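Local coordinates for trwC protein (Escherichia coli, PDB 1OMH) that probably nicks and rejoins plasmid DNA at the origin of transfer during bacterial conjugation, working through this N-terminal relaxase domain, at residues V114-A127 against I137-R149. Residues are numbered along the deposited sequence; the frame is centred on the assembly and turned at random.
Sequences VARTLEQAEARAQA and IETTGNLVIGKFR
E122 and L143 meet where helix 104-122 of the relaxase domain, packed on its central antiparallel sheet, runs out into the β-hairpin of strands 126-131 and 134-139, whose second strand leads back into sheet strand 145-152. The tight side is built around buried E122, A125, L143 and L118. L143 lays CD1 against CA of E122 (3.5 Å) and CD2 against CB of A125 (3.6 Å). The extended E122 side chain, its CG swung opposite the backbone N (chi1 179°), passes over the carbonyl of G141, and OE2 accepts L143 N through its anti lone pair; K39 N is a second donor to this oxygen. Farther up the helix, L118 CD1 presses on CD of K147 at 3.4 Å, tighter than usual van der Waals contact, while the lysine amine goes on to Q37. At the helix exit, A125 O receives a bond from G141 N (3.3 Å) that is straight at the hydrogen (177°), though the donor stands above the carbonyl plane; positive phi suits glycine here. A127 and E138 form an antiparallel hydrogen-bonded pair. The looser side is exposed I137 and T139 with partly exposed Q126: I137 packs on a guanine base of the bound DNA, and Q126 rests its amide on I137 CG2. A leucine in place of Q126 would probably leave T139 OG1 without its amide donor and set the threonine hydroxyl free to turn. That donor, Q126 NE2, lies 2.9 Å from T139 OG1, which sits in the amide plane.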
loop_
_atom_site.group_PDB
_atom_site.type_symbol
_atom_site.label_atom_id
_atom_site.label_comp_id
_atom_site.label_asym_id
_atom_site.label_seq_id
_atom_site.Cartn_x
_atom_site.Cartn_y
_atom_site.Cartn_z
ATOM N N VAL B 114 7.261 2.252 -5.874
ATOM C CA VAL B 114 5.804 2.339 -5.825
ATOM C C VAL B 114 5.267 2.935 -7.131
ATOM O O VAL B 114 4.328 2.413 -7.714
ATOM C CB VAL B 114 5.324 3.229 -4.646
ATOM C CG1 VAL B 114 3.834 3.475 -4.754
ATOM C CG2 VAL B 114 5.640 2.549 -3.306
ATOM N N ALA B 115 5.874 4.028 -7.588
ATOM C CA ALA B 115 5.434 4.684 -8.818
ATOM C C ALA B 115 5.544 3.767 -10.038
ATOM O O ALA B 115 4.637 3.716 -10.867
ATOM C CB ALA B 115 6.240 5.963 -9.048
ATOM N N ARG B 116 6.652 3.045 -10.146
ATOM C CA ARG B 116 6.853 2.144 -11.274
ATOM C C ARG B 116 5.876 0.973 -11.250
ATOM O O ARG B 116 5.397 0.527 -12.296
ATOM C CB ARG B 116 8.295 1.637 -11.282
ATOM C CG ARG B 116 9.304 2.724 -11.621
ATOM C CD ARG B 116 10.724 2.259 -11.357
ATOM N NE ARG B 116 11.697 3.328 -11.570
ATOM C CZ ARG B 116 12.971 3.262 -11.196
ATOM N NH1 ARG B 116 13.429 2.176 -10.586
ATOM N NH2 ARG B 116 13.785 4.282 -11.433
ATOM N N THR B 117 5.567 0.475 -10.058
ATOM C CA THR B 117 4.637 -0.637 -9.953
ATOM C C THR B 117 3.241 -0.168 -10.347
ATOM O O THR B 117 2.510 -0.880 -11.037
ATOM C CB THR B 117 4.607 -1.205 -8.524
ATOM O OG1 THR B 117 5.937 -1.562 -8.131
ATOM C CG2 THR B 117 3.721 -2.443 -8.455
ATOM N N LEU B 118 2.877 1.040 -9.923
ATOM C CA LEU B 118 1.563 1.575 -10.241
ATOM C C LEU B 118 1.400 1.811 -11.740
ATOM O O LEU B 118 0.282 1.804 -12.257
ATOM C CB LEU B 118 1.312 2.871 -9.458
ATOM C CG LEU B 118 1.114 2.676 -7.950
ATOM C CD1 LEU B 118 1.026 4.020 -7.261
ATOM C CD2 LEU B 118 -0.152 1.860 -7.698
ATOM N N GLU B 119 2.509 2.031 -12.436
ATOM C CA GLU B 119 2.449 2.239 -13.881
ATOM C C GLU B 119 1.972 0.937 -14.509
ATOM O O GLU B 119 1.187 0.939 -15.451
ATOM C CB GLU B 119 3.826 2.589 -14.443
ATOM C CG GLU B 119 4.283 4.019 -14.202
ATOM C CD GLU B 119 5.597 4.323 -14.899
ATOM O OE1 GLU B 119 5.640 4.256 -16.147
ATOM O OE2 GLU B 119 6.591 4.620 -14.207
ATOM N N GLN B 120 2.448 -0.177 -13.969
ATOM C CA GLN B 120 2.066 -1.480 -14.482
ATOM C C GLN B 120 0.655 -1.858 -14.062
ATOM O O GLN B 120 -0.043 -2.595 -14.770
ATOM C CB GLN B 120 3.090 -2.529 -14.047
ATOM C CG GLN B 120 4.408 -2.339 -14.794
ATOM C CD GLN B 120 5.459 -3.376 -14.462
ATOM O OE1 GLN B 120 5.203 -4.579 -14.508
ATOM N NE2 GLN B 120 6.660 -2.913 -14.140
ATOM N N ALA B 121 0.225 -1.350 -12.913
ATOM C CA ALA B 121 -1.130 -1.616 -12.459
ATOM C C ALA B 121 -2.043 -0.821 -13.395
ATOM O O ALA B 121 -3.122 -1.279 -13.766
ATOM C CB ALA B 121 -1.310 -1.144 -11.017
ATOM N N GLU B 122 -1.587 0.367 -13.792
ATOM C CA GLU B 122 -2.379 1.211 -14.684
ATOM C C GLU B 122 -2.520 0.589 -16.075
ATOM O O GLU B 122 -3.549 0.743 -16.734
ATOM C CB GLU B 122 -1.756 2.605 -14.793
ATOM C CG GLU B 122 -2.511 3.550 -15.726
ATOM C CD GLU B 122 -1.979 4.966 -15.675
ATOM O OE1 GLU B 122 -0.748 5.137 -15.745
ATOM O OE2 GLU B 122 -2.789 5.909 -15.574
ATOM N N ALA B 123 -1.485 -0.110 -16.523
ATOM C CA ALA B 123 -1.530 -0.760 -17.827
ATOM C C ALA B 123 -2.611 -1.837 -17.799
ATOM O O ALA B 123 -3.023 -2.343 -18.842
ATOM C CB ALA B 123 -0.170 -1.380 -18.157
ATOM N N ARG B 124 -3.076 -2.173 -16.597
ATOM C CA ARG B 124 -4.108 -3.189 -16.426
ATOM C C ARG B 124 -5.496 -2.608 -16.144
ATOM O O ARG B 124 -6.453 -3.354 -15.950
ATOM C CB ARG B 124 -3.709 -4.157 -15.305
ATOM C CG ARG B 124 -2.508 -5.031 -15.649
ATOM C CD ARG B 124 -2.008 -5.805 -14.435
ATOM N NE ARG B 124 -1.026 -6.829 -14.798
ATOM C CZ ARG B 124 0.215 -6.582 -15.206
ATOM N NH1 ARG B 124 0.658 -5.333 -15.305
ATOM N NH2 ARG B 124 1.018 -7.592 -15.520
ATOM N N ALA B 125 -5.606 -1.281 -16.136
ATOM C CA ALA B 125 -6.892 -0.627 -15.892
ATOM C C ALA B 125 -7.864 -1.007 -17.002
ATOM O O ALA B 125 -7.524 -0.927 -18.184
ATOM C CB ALA B 125 -6.722 0.883 -15.866
ATOM N N GLN B 126 -9.069 -1.405 -16.619
ATOM C CA GLN B 126 -10.083 -1.795 -17.585
ATOM C C GLN B 126 -11.469 -1.321 -17.186
ATOM O O GLN B 126 -11.718 -0.959 -16.038
ATOM C CB GLN B 126 -10.132 -3.314 -17.736
ATOM C CG GLN B 126 -8.823 -3.964 -18.121
ATOM C CD GLN B 126 -9.009 -5.412 -18.531
ATOM O OE1 GLN B 126 -9.595 -6.211 -17.791
ATOM N NE2 GLN B 126 -8.511 -5.759 -19.718
ATOM N N ALA B 127 -12.375 -1.344 -18.154
ATOM C CA ALA B 127 -13.759 -0.949 -17.934
ATOM C C ALA B 127 -14.598 -1.721 -18.941
ATOM O O ALA B 127 -14.064 -2.284 -19.888
ATOM C CB ALA B 127 -13.921 0.549 -18.155
ATOM N N ILE B 137 -14.837 -5.885 -22.915
ATOM C CA ILE B 137 -13.951 -5.489 -21.834
ATOM C C ILE B 137 -12.863 -4.672 -22.506
ATOM O O ILE B 137 -12.143 -5.170 -23.375
ATOM C CB ILE B 137 -13.329 -6.702 -21.116
ATOM C CG1 ILE B 137 -14.437 -7.544 -20.476
ATOM C CG2 ILE B 137 -12.350 -6.224 -20.042
ATOM C CD1 ILE B 137 -13.936 -8.758 -19.719
ATOM N N GLU B 138 -12.757 -3.406 -22.120
ATOM C CA GLU B 138 -11.771 -2.520 -22.718
ATOM C C GLU B 138 -10.642 -2.198 -21.759
ATOM O O GLU B 138 -10.884 -1.905 -20.587
ATOM C CB GLU B 138 -12.445 -1.219 -23.156
ATOM C CG GLU B 138 -11.526 -0.229 -23.870
ATOM C CD GLU B 138 -12.139 1.160 -23.982
ATOM O OE1 GLU B 138 -13.363 1.250 -24.228
ATOM O OE2 GLU B 138 -11.396 2.158 -23.837
ATOM N N THR B 139 -9.412 -2.275 -22.256
ATOM C CA THR B 139 -8.252 -1.938 -21.452
ATOM C C THR B 139 -8.072 -0.440 -21.689
ATOM O O THR B 139 -7.644 -0.011 -22.765
ATOM C CB THR B 139 -6.996 -2.703 -21.917
ATOM O OG1 THR B 139 -7.210 -4.111 -21.762
ATOM C CG2 THR B 139 -5.781 -2.293 -21.088
ATOM N N THR B 140 -8.442 0.348 -20.684
ATOM C CA THR B 140 -8.366 1.804 -20.748
ATOM C C THR B 140 -6.963 2.342 -20.511
ATOM O O THR B 140 -6.583 3.374 -21.067
ATOM C CB THR B 140 -9.304 2.420 -19.716
ATOM O OG1 THR B 140 -8.935 1.956 -18.412
ATOM C CG2 THR B 140 -10.737 2.000 -19.993
ATOM N N GLY B 141 -6.204 1.654 -19.664
ATOM C CA GLY B 141 -4.845 2.075 -19.388
ATOM C C GLY B 141 -4.694 3.399 -18.662
ATOM O O GLY B 141 -3.667 4.055 -18.788
ATOM N N ASN B 142 -5.711 3.812 -17.917
ATOM C CA ASN B 142 -5.607 5.064 -17.178
ATOM C C ASN B 142 -6.262 4.950 -15.808
ATOM O O ASN B 142 -7.323 4.351 -15.658
ATOM C CB ASN B 142 -6.204 6.237 -17.988
ATOM C CG ASN B 142 -7.705 6.124 -18.197
ATOM O OD1 ASN B 142 -8.502 6.548 -17.355
ATOM N ND2 ASN B 142 -8.101 5.552 -19.330
ATOM N N LEU B 143 -5.606 5.514 -14.803
ATOM C CA LEU B 143 -6.124 5.470 -13.444
ATOM C C LEU B 143 -5.963 6.816 -12.753
ATOM O O LEU B 143 -5.176 7.661 -13.187
ATOM C CB LEU B 143 -5.369 4.409 -12.627
ATOM C CG LEU B 143 -5.564 2.930 -12.951
ATOM C CD1 LEU B 143 -4.608 2.089 -12.106
ATOM C CD2 LEU B 143 -7.008 2.543 -12.689
ATOM N N VAL B 144 -6.734 7.008 -11.690
ATOM C CA VAL B 144 -6.665 8.212 -10.867
ATOM C C VAL B 144 -6.224 7.626 -9.532
ATOM O O VAL B 144 -6.965 6.852 -8.918
ATOM C CB VAL B 144 -8.053 8.889 -10.731
ATOM C CG1 VAL B 144 -7.966 10.120 -9.827
ATOM C CG2 VAL B 144 -8.560 9.300 -12.107
ATOM N N ILE B 145 -5.008 7.953 -9.102
ATOM C CA ILE B 145 -4.480 7.394 -7.854
ATOM C C ILE B 145 -3.994 8.442 -6.857
ATOM O O ILE B 145 -3.288 9.381 -7.220
ATOM C CB ILE B 145 -3.255 6.477 -8.107
ATOM C CG1 ILE B 145 -3.473 5.600 -9.354
ATOM C CG2 ILE B 145 -2.972 5.626 -6.869
ATOM C CD1 ILE B 145 -4.775 4.843 -9.359
ATOM N N GLY B 146 -4.365 8.245 -5.598
ATOM C CA GLY B 146 -3.914 9.112 -4.528
ATOM C C GLY B 146 -2.924 8.280 -3.722
ATOM O O GLY B 146 -3.303 7.275 -3.121
ATOM N N LYS B 147 -1.656 8.679 -3.717
ATOM C CA LYS B 147 -0.615 7.945 -2.991
ATOM C C LYS B 147 -0.268 8.621 -1.668
ATOM O O LYS B 147 0.058 9.810 -1.635
ATOM C CB LYS B 147 0.655 7.839 -3.843
ATOM C CG LYS B 147 0.446 7.211 -5.217
ATOM C CD LYS B 147 1.761 7.118 -5.992
ATOM C CE LYS B 147 2.312 8.501 -6.298
ATOM N NZ LYS B 147 3.580 8.446 -7.079
ATOM N N PHE B 148 -0.311 7.856 -0.582
ATOM C CA PHE B 148 -0.012 8.416 0.731
ATOM C C PHE B 148 1.057 7.603 1.455
ATOM O O PHE B 148 0.820 6.464 1.846
ATOM C CB PHE B 148 -1.301 8.481 1.555
ATOM C CG PHE B 148 -2.443 9.145 0.828
ATOM C CD1 PHE B 148 -3.378 8.390 0.128
ATOM C CD2 PHE B 148 -2.568 10.529 0.826
ATOM C CE1 PHE B 148 -4.424 9.004 -0.562
ATOM C CE2 PHE B 148 -3.607 11.152 0.138
ATOM C CZ PHE B 148 -4.537 10.385 -0.555
ATOM N N ARG B 149 2.230 8.213 1.620
ATOM C CA ARG B 149 3.378 7.593 2.281
ATOM C C ARG B 149 3.324 7.789 3.796
ATOM O O ARG B 149 3.131 8.907 4.279
ATOM C CB ARG B 149 4.674 8.204 1.726
ATOM C CG ARG B 149 5.966 7.501 2.148
ATOM C CD ARG B 149 7.182 8.265 1.625
ATOM N NE ARG B 149 7.237 9.607 2.192
ATOM C CZ ARG B 149 7.568 10.698 1.511
ATOM N NH1 ARG B 149 7.585 11.871 2.121
ATOM N NH2 ARG B 149 7.875 10.619 0.224
#